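Local coordinates for protein AGR_L_2016p (Agrobacterium tumefaciens, PDB 2GVH) that probably hydrolyses acyl-CoA thioesters to coenzyme A and the free carboxylic acids, as a thioesterase built from two HotDog domains, at residues E164-F167 / P168-N172. Sequence-based numbering, arbitrary orientation.
With NA (sodium ion), chain D.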
ATOM      1  N   GLU B 164      -3.123   8.916  12.762  1.00 67.26           N
ATOM      2  CA  GLU B 164      -3.133   7.836  11.787  1.00 67.96           C
ATOM      3  C   GLU B 164      -2.547   6.646  12.529  1.00 67.91           C
ATOM      4  O   GLU B 164      -1.831   6.814  13.529  1.00 67.52           O
ATOM      5  CB  GLU B 164      -2.278   8.177  10.556  1.00 66.61           C
ATOM      6  CG  GLU B 164      -2.336   7.144   9.396  1.00 75.43           C
ATOM      7  CD  GLU B 164      -3.738   6.577   9.110  1.00 72.40           C
ATOM      8  OE1 GLU B 164      -4.201   5.687   9.858  1.00 73.26           O
ATOM      9  OE2 GLU B 164      -4.369   7.019   8.132  1.00 74.37           O
ATOM     10  N   ILE B 165      -2.845   5.447  12.056  1.00 69.21           N
ATOM     11  CA  ILE B 165      -2.254   4.261  12.652  1.00 70.46           C
ATOM     12  C   ILE B 165      -0.956   3.982  11.946  1.00 67.54           C
ATOM     13  O   ILE B 165      -0.787   4.391  10.801  1.00 71.17           O
ATOM     14  CB  ILE B 165      -3.179   3.083  12.501  1.00 72.97           C
ATOM     15  CG1 ILE B 165      -4.316   3.233  13.489  1.00 76.01           C
ATOM     16  CG2 ILE B 165      -2.460   1.777  12.799  1.00 78.75           C
ATOM     17  CD1 ILE B 165      -5.543   2.535  13.046  1.00 89.29           C
ATOM     18  N   VAL B 166      -0.033   3.329  12.642  1.00 64.49           N
ATOM     19  CA  VAL B 166       1.221   2.854  12.079  1.00 61.78           C
ATOM     20  C   VAL B 166       0.993   1.480  11.423  1.00 64.19           C
ATOM     21  O   VAL B 166       0.603   0.516  12.079  1.00 63.91           O
ATOM     22  CB  VAL B 166       2.353   2.797  13.158  1.00 60.91           C
ATOM     23  CG1 VAL B 166       3.664   2.211  12.596  1.00 60.14           C
ATOM     24  CG2 VAL B 166       2.649   4.170  13.713  1.00 59.58           C
ATOM     25  N   PHE B 167       1.207   1.398  10.118  1.00 66.89           N
ATOM     26  CA  PHE B 167       0.925   0.156   9.381  1.00 68.67           C
ATOM     27  C   PHE B 167       2.179  -0.694   9.297  1.00 69.79           C
ATOM     28  O   PHE B 167       3.289  -0.159   9.270  1.00 70.80           O
ATOM     29  CB  PHE B 167       0.450   0.460   7.956  1.00 70.14           C
ATOM     30  CG  PHE B 167      -0.881   1.148   7.888  1.00 75.75           C
ATOM     31  CD1 PHE B 167      -2.068   0.462   8.195  1.00 79.97           C
ATOM     32  CD2 PHE B 167      -0.952   2.495   7.525  1.00 80.11           C
ATOM     33  CE1 PHE B 167      -3.307   1.108   8.127  1.00 82.83           C
ATOM     34  CE2 PHE B 167      -2.172   3.155   7.466  1.00 80.16           C
ATOM     35  CZ  PHE B 167      -3.360   2.457   7.759  1.00 84.78           C
ATOM     36  N   PRO B 168       2.015  -2.027   9.211  1.00 71.02           N
ATOM     37  CA  PRO B 168       3.177  -2.931   9.021  1.00 70.10           C
ATOM     38  C   PRO B 168       4.118  -2.473   7.885  1.00 69.96           C
ATOM     39  O   PRO B 168       5.328  -2.498   8.051  1.00 70.56           O
ATOM     40  CB  PRO B 168       2.524  -4.259   8.639  1.00 69.14           C
ATOM     41  CG  PRO B 168       1.149  -4.188   9.237  1.00 72.18           C
ATOM     42  CD  PRO B 168       0.726  -2.753   9.268  1.00 68.43           C
ATOM     43  N   ASP B 169       3.575  -2.027   6.758  1.00 70.22           N
ATOM     44  CA  ASP B 169       4.437  -1.574   5.657  1.00 72.42           C
ATOM     45  C   ASP B 169       5.303  -0.394   6.021  1.00 72.58           C
ATOM     46  O   ASP B 169       6.342  -0.191   5.431  1.00 74.10           O
ATOM     47  CB  ASP B 169       3.657  -1.253   4.375  1.00 74.07           C
ATOM     48  CG  ASP B 169       3.265  -2.521   3.575  1.00 81.65           C
ATOM     49  OD1 ASP B 169       3.620  -3.663   3.958  1.00 72.89           O
ATOM     50  OD2 ASP B 169       2.556  -2.378   2.555  1.00 91.72           O
ATOM     51  N   GLN B 170       4.887   0.390   7.001  1.00 71.63           N
ATOM     52  CA  GLN B 170       5.698   1.504   7.417  1.00 68.65           C
ATOM     53  C   GLN B 170       6.739   1.151   8.506  1.00 67.92           C
ATOM     54  O   GLN B 170       7.501   2.038   8.946  1.00 67.98           O
ATOM     55  CB  GLN B 170       4.816   2.597   7.951  1.00 67.76           C
ATOM     56  CG  GLN B 170       3.770   3.056   7.037  1.00 67.38           C
ATOM     57  CD  GLN B 170       2.849   3.974   7.743  1.00 67.15           C
ATOM     58  OE1 GLN B 170       2.059   3.555   8.621  1.00 72.16           O
ATOM     59  NE2 GLN B 170       2.941   5.224   7.418  1.00 67.44           N
ATOM     60  N   ALA B 171       6.753  -0.112   8.947  1.00 64.32           N
ATOM     61  CA  ALA B 171       7.687  -0.528   9.990  1.00 66.18           C
ATOM     62  C   ALA B 171       8.732  -1.544   9.484  1.00 68.51           C
ATOM     63  O   ALA B 171       8.485  -2.306   8.533  1.00 71.75           O
ATOM     64  CB  ALA B 171       6.947  -1.055  11.247  1.00 63.32           C
ATOM     65  N   ASN B 172       9.901  -1.527  10.108  1.00 68.35           N
ATOM     66  CA  ASN B 172      10.906  -2.536   9.905  1.00 69.42           C
ATOM     67  C   ASN B 172      10.655  -3.786  10.751  1.00 71.37           C
ATOM     68  O   ASN B 172       9.754  -3.838  11.603  1.00 71.86           O
ATOM     69  CB  ASN B 172      12.292  -1.953  10.225  1.00 69.79           C
ATOM     70  CG  ASN B 172      12.469  -1.619  11.727  1.00 69.91           C
ATOM     71  OD1 ASN B 172      12.058  -2.380  12.606  1.00 67.60           O
ATOM     72  ND2 ASN B 172      13.076  -0.487  12.008  1.00 64.74           N
TER
HETATM   73 NA    NA D 277       0.620  -1.849   1.623  1.00 81.38          NA
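Gln170 folds back over the turn that follows strand 160-165 and returns its amide oxygen to the backbone of Phe167. The bond from Phe167 N to Gln170 OE1 is 2.8 Å long and almost straight, 173° at the hydrogen, with the donor in the plane of the amide carbonyl. One residue pair is thus tied twice, since Gln170 N in turn donates to Phe167 O over 2.8 Å. This second bond is more bent, and its donor stands above the carbonyl plane. CG of Gln170 is anti to its own carbonyl carbon (chi1 -55°) and the chain runs on extended, which carries the amide back to the Phe167 ring, which it meets at a slant. There OE1 lies 3.4 Å from Phe167 CD2, and the ring and amide planes are inclined by 39°. Pro168 meets the ring differently: its CD sits at the ring edge, near the ring plane, and 3.5 Å from Phe167 CB. Strand 160-165 is, within the chain, an outermost strand of the second HotDog sheet; after Val166 and Phe167 a short 3-10 turn, 168-170, starts the loop that leads to helix 179-198. The bond from Ala171 N to Pro168 O, 2.9 Å, completes this turn. Val166 is buried, against Met177 and Val222, and the Phe167 ring also reaches Arg57 of helix 49-67. Within the turn itself the contact thins at Asp169, whose side chain stays away from residues 164-167 and turns its carboxylate to a sodium ion, OD2 to the metal 2.2 Å. Asp169 of the second subunit and Asp169 of the third subunit bind the same ion, placing this face of the turn where three copies of the protein meet.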